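Local coordinates for protein possible flavin reductase (Haemophilus somnus 129PT, PDB 2R0X) that probably binds FMN and may act as an NADPH-dependent riboflavin reductase, within a split-barrel fold, at residues Ala18-Thr23 with Val70-Ala75; Leu113-Cys118 with Asp138-Asn143; Asn53-Ala58 with Val126-Ile131. All coordinates share one frame; numbering follows the deposited sequence.

Contact 1. Residues Ala18-Thr23 with Val70-Ala75; sequences AVHIVT and VNTLTA
I21 and N71 form the hydrogen-bonded pair at the middle of two antiparallel strands, a tightly bonded part of the contact. I21 N donates a hydrogen bond to N71 O (2.8 Å). In return I21 O is gripped twice by N71, by the backbone N and by the side-chain ND2 at 2.9 Å, the two donors coming from opposite faces of the carbonyl plane. N71 CG stands beside its own backbone N (chi1 -60°), which turns the amide so that ND2 reaches I21 O, tilted out of the carbonyl plane; its OD1 is taken by N115 ND2 and L109 N. On the face that carries H20, V22, V70 and T72, the imidazole meets T72 edge-on and in plane, H20 ND1 lying 2.9 Å from T72 OG1. V70 CG1 approaches the same ring obliquely. L73 N bonds V19 O, while L73 CD1 touches V19 CG1 and L73 CD2 touches I21 CD1, each at 3.9 Å, under helix 78-84. The pairing is looser at V22, whose CG2 reaches V70 CG2 at 4.4 Å, and it ends before T74 and the partly exposed A75. A doubly held carbonyl and a histidine-threonine bond, all buried, imply that polar groups here are matched within the barrel wall.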
loop_
_atom_site.group_PDB
_atom_site.type_symbol
_atom_site.label_atom_id
_atom_site.label_comp_id
_atom_site.label_asym_id
_atom_site.label_seq_id
_atom_site.Cartn_x
_atom_site.Cartn_y
_atom_site.Cartn_z
ATOM N N ALA A 18 -5.817 3.517 3.262
ATOM C CA ALA A 18 -6.791 4.109 2.369
ATOM C C ALA A 18 -7.645 2.992 1.796
ATOM O O ALA A 18 -7.289 1.836 1.786
ATOM C CB ALA A 18 -6.142 4.920 1.275
ATOM N N VAL A 19 -8.844 3.343 1.340
ATOM C CA VAL A 19 -9.803 2.422 0.793
ATOM C C VAL A 19 -10.143 2.856 -0.611
ATOM O O VAL A 19 -10.375 4.021 -0.884
ATOM C CB VAL A 19 -11.081 2.378 1.647
ATOM C CG1 VAL A 19 -12.041 1.306 1.117
ATOM C CG2 VAL A 19 -10.777 2.107 3.124
ATOM N N HIS A 20 -10.153 1.909 -1.528
ATOM C CA HIS A 20 -10.370 2.169 -2.945
ATOM C C HIS A 20 -11.412 1.199 -3.482
ATOM O O HIS A 20 -11.574 0.063 -2.975
ATOM C CB HIS A 20 -9.075 1.944 -3.732
ATOM C CG HIS A 20 -7.869 2.487 -3.104
ATOM N ND1 HIS A 20 -7.419 3.762 -3.341
ATOM C CD2 HIS A 20 -7.046 1.914 -2.203
ATOM C CE1 HIS A 20 -6.365 3.953 -2.570
ATOM N NE2 HIS A 20 -6.116 2.851 -1.871
ATOM N N ILE A 21 -12.115 1.596 -4.542
ATOM C CA ILE A 21 -12.917 0.682 -5.324
ATOM C C ILE A 21 -12.247 0.598 -6.700
ATOM O O ILE A 21 -12.046 1.637 -7.374
ATOM C CB ILE A 21 -14.383 1.081 -5.407
ATOM C CG1 ILE A 21 -15.018 0.950 -4.023
ATOM C CG2 ILE A 21 -15.112 0.173 -6.408
ATOM C CD1 ILE A 21 -16.434 1.536 -3.919
ATOM N N VAL A 22 -11.788 -0.589 -7.058
ATOM C CA VAL A 22 -11.018 -0.820 -8.274
ATOM C C VAL A 22 -11.975 -1.391 -9.292
ATOM O O VAL A 22 -12.595 -2.411 -9.046
ATOM C CB VAL A 22 -9.862 -1.772 -7.973
ATOM C CG1 VAL A 22 -9.094 -2.111 -9.280
ATOM C CG2 VAL A 22 -8.921 -1.135 -6.900
ATOM N N THR A 23 -12.067 -0.766 -10.467
ATOM C CA THR A 23 -13.077 -1.151 -11.448
ATOM C C THR A 23 -12.434 -1.383 -12.809
ATOM O O THR A 23 -11.336 -0.962 -13.096
ATOM C CB THR A 23 -14.103 -0.031 -11.610
ATOM O OG1 THR A 23 -13.449 1.113 -12.113
ATOM C CG2 THR A 23 -14.807 0.290 -10.286
ATOM N N VAL A 70 -8.510 3.024 -10.307
ATOM C CA VAL A 70 -8.463 3.058 -8.848
ATOM C C VAL A 70 -9.276 4.278 -8.413
ATOM O O VAL A 70 -8.908 5.400 -8.709
ATOM C CB VAL A 70 -7.032 3.142 -8.299
ATOM C CG1 VAL A 70 -7.030 3.258 -6.787
ATOM C CG2 VAL A 70 -6.249 1.879 -8.733
ATOM N N ASN A 71 -10.384 4.019 -7.728
ATOM C CA ASN A 71 -11.246 5.085 -7.185
ATOM C C ASN A 71 -11.063 5.169 -5.675
ATOM O O ASN A 71 -11.592 4.311 -4.936
ATOM C CB ASN A 71 -12.716 4.751 -7.508
ATOM C CG ASN A 71 -12.977 4.633 -8.979
ATOM O OD1 ASN A 71 -13.050 5.644 -9.690
ATOM N ND2 ASN A 71 -13.122 3.410 -9.460
ATOM N N THR A 72 -10.256 6.113 -5.253
ATOM C CA THR A 72 -9.953 6.258 -3.820
ATOM C C THR A 72 -11.121 6.957 -3.130
ATOM O O THR A 72 -11.649 7.934 -3.672
ATOM C CB THR A 72 -8.659 7.055 -3.666
ATOM O OG1 THR A 72 -7.615 6.438 -4.412
ATOM C CG2 THR A 72 -8.253 7.172 -2.158
ATOM N N LEU A 73 -11.575 6.417 -2.009
ATOM C CA LEU A 73 -12.839 6.816 -1.414
ATOM C C LEU A 73 -12.704 7.962 -0.416
ATOM O O LEU A 73 -11.733 8.054 0.338
ATOM C CB LEU A 73 -13.500 5.622 -0.734
ATOM C CG LEU A 73 -13.841 4.421 -1.616
ATOM C CD1 LEU A 73 -14.620 3.415 -0.838
ATOM C CD2 LEU A 73 -14.558 4.811 -2.903
ATOM N N THR A 74 -13.742 8.794 -0.407
ATOM C CA THR A 74 -13.894 9.816 0.621
ATOM C C THR A 74 -14.463 9.184 1.890
ATOM O O THR A 74 -15.018 8.085 1.901
ATOM C CB THR A 74 -14.842 10.958 0.220
ATOM O OG1 THR A 74 -16.165 10.456 0.267
ATOM C CG2 THR A 74 -14.520 11.551 -1.173
ATOM N N ALA A 75 -14.404 9.951 2.970
ATOM C CA ALA A 75 -14.919 9.542 4.289
ATOM C C ALA A 75 -16.393 9.271 4.244
ATOM O O ALA A 75 -16.893 8.578 5.131
ATOM C CB ALA A 75 -14.588 10.602 5.349
#

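Contact 2. Residues Leu113-Cys118 with Asp138-Asn143; sequences LINFDC and DIHQSN
L113 and S142 meet where the strand pairing ends, and the backbone carbonyl of L113 accepts two hydrogen bonds there. S142 OG lies in the carbonyl plane on a lone pair of L113 O at 2.7 Å, whereas S142 N comes from above that plane at 3.0 Å. The serine hydroxyl gets there by standing between its backbone N and carbonyl carbon (chi1 69°). Four more backbone bonds continue the ladder: N115 and H140 exchange two, and D117 N to D138 O (2.8 Å) is answered by a longer D138 N to D117 O (3.3 Å). Among the polar side chains, N115 and H140 run alongside each other with amide and ring planes 62° apart. Water 1 links them, 2.9 Å from N115 OD1 and, in the imidazole plane, 2.9 Å from H140 ND1; N115 ND2 bonds N71 OD1 on strand 67-72. D117 and D138 touch through their CB atoms; hydrogen bonds from T103 and T104 probably help accommodate the two nearby carboxylates. Apolar contact lies on the other face, where F116 CD2 meets I139 CG1 at 4.1 Å. L113 and I114 both face T72 of the neighbouring strand 67-72 in a classic beta bulge. Strands 114-126 and 129-141 form an antiparallel hairpin of the split barrel.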
loop_
_atom_site.group_PDB
_atom_site.type_symbol
_atom_site.label_atom_id
_atom_site.label_comp_id
_atom_site.label_asym_id
_atom_site.label_seq_id
_atom_site.Cartn_x
_atom_site.Cartn_y
_atom_site.Cartn_z
ATOM N N LEU A 113 -12.497 10.607 -3.864
ATOM C CA LEU A 113 -11.379 11.394 -3.417
ATOM C C LEU A 113 -10.353 11.598 -4.542
ATOM O O LEU A 113 -9.799 12.675 -4.719
ATOM C CB LEU A 113 -10.719 10.757 -2.210
ATOM C CG LEU A 113 -9.712 11.613 -1.458
ATOM C CD1 LEU A 113 -10.478 12.626 -0.628
ATOM C CD2 LEU A 113 -8.810 10.740 -0.581
ATOM N N ILE A 114 -10.067 10.513 -5.262
ATOM C CA ILE A 114 -9.083 10.499 -6.348
ATOM C C ILE A 114 -9.497 9.414 -7.316
ATOM O O ILE A 114 -10.047 8.411 -6.893
ATOM C CB ILE A 114 -7.614 10.150 -5.859
ATOM C CG1 ILE A 114 -7.348 10.527 -4.394
ATOM C CG2 ILE A 114 -6.614 10.807 -6.779
ATOM C CD1 ILE A 114 -6.072 9.932 -3.831
ATOM N N ASN A 115 -9.190 9.609 -8.590
ATOM C CA ASN A 115 -9.438 8.633 -9.622
ATOM C C ASN A 115 -8.184 8.460 -10.480
ATOM O O ASN A 115 -7.719 9.430 -11.069
ATOM C CB ASN A 115 -10.617 9.030 -10.531
ATOM C CG ASN A 115 -11.876 9.443 -9.746
ATOM O OD1 ASN A 115 -12.078 10.634 -9.478
ATOM N ND2 ASN A 115 -12.730 8.480 -9.423
ATOM N N PHE A 116 -7.624 7.259 -10.496
ATOM C CA PHE A 116 -6.450 6.950 -11.309
ATOM C C PHE A 116 -6.834 5.928 -12.363
ATOM O O PHE A 116 -7.168 4.804 -12.050
ATOM C CB PHE A 116 -5.337 6.323 -10.468
ATOM C CG PHE A 116 -4.889 7.092 -9.261
ATOM C CD1 PHE A 116 -5.501 6.915 -8.037
ATOM C CD2 PHE A 116 -3.814 7.932 -9.327
ATOM C CE1 PHE A 116 -5.029 7.574 -6.895
ATOM C CE2 PHE A 116 -3.329 8.565 -8.166
ATOM C CZ PHE A 116 -3.966 8.371 -6.976
ATOM N N ASP A 117 -6.832 6.350 -13.636
ATOM C CA ASP A 117 -7.184 5.441 -14.750
ATOM C C ASP A 117 -5.897 4.850 -15.297
ATOM O O ASP A 117 -4.974 5.587 -15.541
ATOM C CB ASP A 117 -7.921 6.238 -15.847
ATOM C CG ASP A 117 -8.764 5.344 -16.733
ATOM O OD1 ASP A 117 -8.867 4.141 -16.448
ATOM O OD2 ASP A 117 -9.334 5.881 -17.714
ATOM N N CYS A 118 -5.875 3.528 -15.412
ATOM C CA CYS A 118 -4.639 2.795 -15.615
ATOM C C CYS A 118 -4.726 1.705 -16.659
ATOM O O CYS A 118 -5.749 1.102 -16.919
ATOM C CB CYS A 118 -4.230 2.114 -14.305
ATOM S SG CYS A 118 -4.078 3.160 -12.840
ATOM N N ASP A 138 -4.587 8.574 -16.849
ATOM C CA ASP A 138 -5.432 9.740 -16.654
ATOM C C ASP A 138 -5.705 9.815 -15.144
ATOM O O ASP A 138 -5.729 8.804 -14.477
ATOM C CB ASP A 138 -6.733 9.600 -17.508
ATOM C CG ASP A 138 -7.377 10.890 -17.875
ATOM O OD1 ASP A 138 -7.059 11.938 -17.270
ATOM O OD2 ASP A 138 -8.258 10.830 -18.787
ATOM N N ILE A 139 -5.883 11.025 -14.634
ATOM C CA ILE A 139 -6.105 11.256 -13.199
ATOM C C ILE A 139 -7.175 12.319 -13.076
ATOM O O ILE A 139 -7.181 13.298 -13.804
ATOM C CB ILE A 139 -4.839 11.726 -12.472
ATOM C CG1 ILE A 139 -3.782 10.632 -12.417
ATOM C CG2 ILE A 139 -5.144 12.255 -11.049
ATOM C CD1 ILE A 139 -2.468 11.004 -11.703
ATOM N N HIS A 140 -8.068 12.126 -12.109
ATOM C CA HIS A 140 -8.951 13.166 -11.619
ATOM C C HIS A 140 -8.744 13.245 -10.107
ATOM O O HIS A 140 -8.706 12.229 -9.455
ATOM C CB HIS A 140 -10.387 12.787 -11.950
ATOM C CG HIS A 140 -11.401 13.810 -11.573
ATOM N ND1 HIS A 140 -11.922 13.900 -10.299
ATOM C CD2 HIS A 140 -12.030 14.754 -12.312
ATOM C CE1 HIS A 140 -12.801 14.888 -10.254
ATOM N NE2 HIS A 140 -12.905 15.405 -11.467
ATOM N N GLN A 141 -8.630 14.455 -9.563
ATOM C CA GLN A 141 -8.506 14.585 -8.093
ATOM C C GLN A 141 -9.513 15.552 -7.504
ATOM O O GLN A 141 -9.881 16.499 -8.136
ATOM C CB GLN A 141 -7.077 14.925 -7.651
ATOM C CG GLN A 141 -6.431 16.011 -8.452
ATOM C CD GLN A 141 -4.899 16.095 -8.307
ATOM O OE1 GLN A 141 -4.397 16.284 -7.210
ATOM N NE2 GLN A 141 -4.167 16.009 -9.439
ATOM N N SER A 142 -9.932 15.276 -6.281
ATOM C CA SER A 142 -10.768 16.196 -5.532
ATOM C C SER A 142 -9.916 17.197 -4.799
ATOM O O SER A 142 -8.702 17.039 -4.685
ATOM C CB SER A 142 -11.609 15.422 -4.517
ATOM O OG SER A 142 -10.819 14.871 -3.484
ATOM N N ASN A 143 -10.596 18.191 -4.236
ATOM C CA ASN A 143 -9.991 19.152 -3.336
ATOM C C ASN A 143 -10.839 19.303 -2.091
ATOM O O ASN A 143 -12.058 19.274 -2.172
ATOM C CB ASN A 143 -9.851 20.513 -4.021
HETATM O O HOH W 1 -11.383 12.713 -7.656
#

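Contact 3. Residues Asn53-Ala58 with Val126-Ile131; sequences NSNARA and VGTHDI. With SO4 (sulfate ion), chain H; ACT (acetate ion), chain B.
H129 lays one face of its imidazole against N53, whose CA sits 3.9 Å from the ring centroid in a CH-pi contact displaced toward the rim. The ring edge is held at both nitrogens: ND1 pairs with T128 OG1 at 2.9 Å, and NE2 donates to acetate O at 3.0 Å. N53 ND2 gives an almost straight bond (173°) to OXT of the same acetate, so the ion, probably from the crystallisation liquor, bridges the two side chains. N53 OD1 faces the other way and accepts from N55 N, in plane at 2.8 Å, which makes an Asx turn, and also from N55 ND2. S54 N bonds T128 O at 2.9 Å. S54 OG, G127 O and D130 OD1 gather round water 2. Farther along the loop, R57 NE bonds sulfate O1 at 2.8 Å, while A58 N holds O2; R93 also bonds this ion, again probably from the liquor. T128 OG1 is also hydrogen-bonded to T42 OG1 of the second subunit. The contact thus joins the type I turn between strand 46-53 and helix 59-65 to the type II' hairpin turn leading into strand 129-141, with D130 OD2 bonded to Y59 in that helix.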
loop_
_atom_site.group_PDB
_atom_site.type_symbol
_atom_site.label_atom_id
_atom_site.label_comp_id
_atom_site.label_asym_id
_atom_site.label_seq_id
_atom_site.Cartn_x
_atom_site.Cartn_y
_atom_site.Cartn_z
ATOM N N ASN A 53 -6.979 -10.930 -5.512
ATOM C CA ASN A 53 -7.103 -12.354 -5.284
ATOM C C ASN A 53 -7.383 -13.028 -6.624
ATOM O O ASN A 53 -8.384 -12.725 -7.276
ATOM C CB ASN A 53 -8.199 -12.668 -4.246
ATOM C CG ASN A 53 -8.160 -14.131 -3.805
ATOM O OD1 ASN A 53 -8.111 -15.027 -4.621
ATOM N ND2 ASN A 53 -8.174 -14.357 -2.488
ATOM N N SER A 54 -6.504 -13.929 -7.046
ATOM C CA SER A 54 -6.651 -14.542 -8.363
ATOM C C SER A 54 -7.764 -15.563 -8.451
ATOM O O SER A 54 -8.059 -16.063 -9.523
ATOM C CB SER A 54 -5.361 -15.117 -8.888
ATOM O OG SER A 54 -4.948 -16.135 -8.043
ATOM N N ASN A 55 -8.412 -15.818 -7.331
ATOM C CA ASN A 55 -9.555 -16.694 -7.268
ATOM C C ASN A 55 -10.868 -15.936 -7.185
ATOM O O ASN A 55 -11.927 -16.561 -7.160
ATOM C CB ASN A 55 -9.427 -17.615 -6.049
ATOM C CG ASN A 55 -8.093 -18.329 -6.020
ATOM O OD1 ASN A 55 -7.905 -19.247 -6.804
ATOM N ND2 ASN A 55 -7.120 -17.844 -5.184
ATOM N N ALA A 56 -10.815 -14.608 -7.112
ATOM C CA ALA A 56 -11.992 -13.805 -6.943
ATOM C C ALA A 56 -12.821 -13.767 -8.210
ATOM O O ALA A 56 -12.282 -13.823 -9.305
ATOM C CB ALA A 56 -11.595 -12.395 -6.552
ATOM N N ARG A 57 -14.122 -13.578 -8.047
ATOM C CA ARG A 57 -15.005 -13.371 -9.170
ATOM C C ARG A 57 -14.487 -12.271 -10.082
ATOM O O ARG A 57 -14.527 -12.405 -11.311
ATOM C CB ARG A 57 -16.392 -13.038 -8.612
ATOM C CG ARG A 57 -17.368 -12.585 -9.643
ATOM C CD ARG A 57 -18.737 -12.394 -9.046
ATOM N NE ARG A 57 -18.723 -11.345 -8.028
ATOM C CZ ARG A 57 -19.798 -10.884 -7.426
ATOM N NH1 ARG A 57 -20.983 -11.314 -7.796
ATOM N NH2 ARG A 57 -19.667 -9.963 -6.487
ATOM N N ALA A 58 -13.962 -11.205 -9.497
ATOM C CA ALA A 58 -13.429 -10.070 -10.210
ATOM C C ALA A 58 -12.313 -10.402 -11.204
ATOM O O ALA A 58 -12.146 -9.734 -12.231
ATOM C CB ALA A 58 -12.910 -8.978 -9.195
ATOM N N VAL A 126 1.716 -14.130 -7.131
ATOM C CA VAL A 126 2.200 -14.359 -5.785
ATOM C C VAL A 126 1.217 -15.276 -5.049
ATOM O O VAL A 126 0.436 -14.855 -4.187
ATOM C CB VAL A 126 2.397 -13.034 -5.004
ATOM C CG1 VAL A 126 3.139 -13.293 -3.645
ATOM C CG2 VAL A 126 3.214 -12.048 -5.836
ATOM N N GLY A 127 1.221 -16.541 -5.456
ATOM C CA GLY A 127 0.330 -17.517 -4.863
ATOM C C GLY A 127 -1.146 -17.257 -5.139
ATOM O O GLY A 127 -1.565 -17.248 -6.281
ATOM N N THR A 128 -1.928 -17.094 -4.075
ATOM C CA THR A 128 -3.361 -16.851 -4.227
ATOM C C THR A 128 -3.673 -15.441 -4.755
ATOM O O THR A 128 -4.821 -15.177 -5.091
ATOM C CB THR A 128 -4.111 -17.025 -2.919
ATOM O OG1 THR A 128 -3.568 -16.118 -1.973
ATOM C CG2 THR A 128 -4.015 -18.466 -2.425
ATOM N N HIS A 129 -2.686 -14.553 -4.779
ATOM C CA HIS A 129 -2.895 -13.199 -5.267
ATOM C C HIS A 129 -1.969 -12.921 -6.427
ATOM O O HIS A 129 -0.905 -13.541 -6.599
ATOM C CB HIS A 129 -2.681 -12.159 -4.140
ATOM C CG HIS A 129 -3.754 -12.180 -3.125
ATOM N ND1 HIS A 129 -3.985 -13.250 -2.292
ATOM C CD2 HIS A 129 -4.665 -11.245 -2.798
ATOM C CE1 HIS A 129 -4.999 -12.963 -1.484
ATOM N NE2 HIS A 129 -5.450 -11.769 -1.801
ATOM N N ASP A 130 -2.364 -11.927 -7.205
ATOM C CA ASP A 130 -1.498 -11.357 -8.223
ATOM C C ASP A 130 -1.253 -9.878 -7.860
ATOM O O ASP A 130 -2.063 -9.222 -7.203
ATOM C CB ASP A 130 -2.130 -11.373 -9.616
ATOM C CG ASP A 130 -2.082 -12.692 -10.331
ATOM O OD1 ASP A 130 -1.543 -13.658 -9.813
ATOM O OD2 ASP A 130 -2.607 -12.724 -11.482
ATOM N N ILE A 131 -0.111 -9.390 -8.331
ATOM C CA ILE A 131 0.220 -7.978 -8.321
ATOM C C ILE A 131 -0.009 -7.444 -9.741
ATOM O O ILE A 131 0.586 -7.930 -10.711
ATOM C CB ILE A 131 1.656 -7.700 -7.904
ATOM C CG1 ILE A 131 1.957 -8.345 -6.554
ATOM C CG2 ILE A 131 1.953 -6.187 -7.850
ATOM C CD1 ILE A 131 3.468 -8.304 -6.193
HETATM S S SO4 H . -15.733 -9.772 -6.491
HETATM O O1 SO4 H . -16.462 -9.701 -7.755
HETATM O O2 SO4 H . -14.510 -10.453 -6.651
HETATM O O3 SO4 H . -16.684 -10.424 -5.618
HETATM O O4 SO4 H . -15.541 -8.415 -5.968
HETATM C C ACT B . -8.690 -10.998 -0.818
HETATM O O ACT B . -7.816 -10.104 -0.841
HETATM O OXT ACT B . -8.378 -12.078 -0.277
HETATM C CH3 ACT B . -10.025 -10.816 -1.464
HETATM O O HOH W 2 -2.054 -16.042 -8.640
#

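How the contacts relate
From the N terminus, strand 17-25 comes first; contact 1 brings strand 67-72 back beside it, closing a loop that contains strands 30-43 and 46-53 and helix 59-65. N53-A58 lies within that loop but pairs with V126-I131, so contact 3 crosses contact 1, and it also crosses contact 2, whose L113-C118 precedes the hairpin turn and whose D138-N143 follows it. Contacts 1 and 2 come in series and touch directly, strand 67-72 lying next to strand 114-126. Contacts 2 and 3 share strand 129-141 at opposite ends, their centres about 25 Å apart. Together the three tie neighbouring strands of one curled antiparallel sheet, and all reach the second subunit.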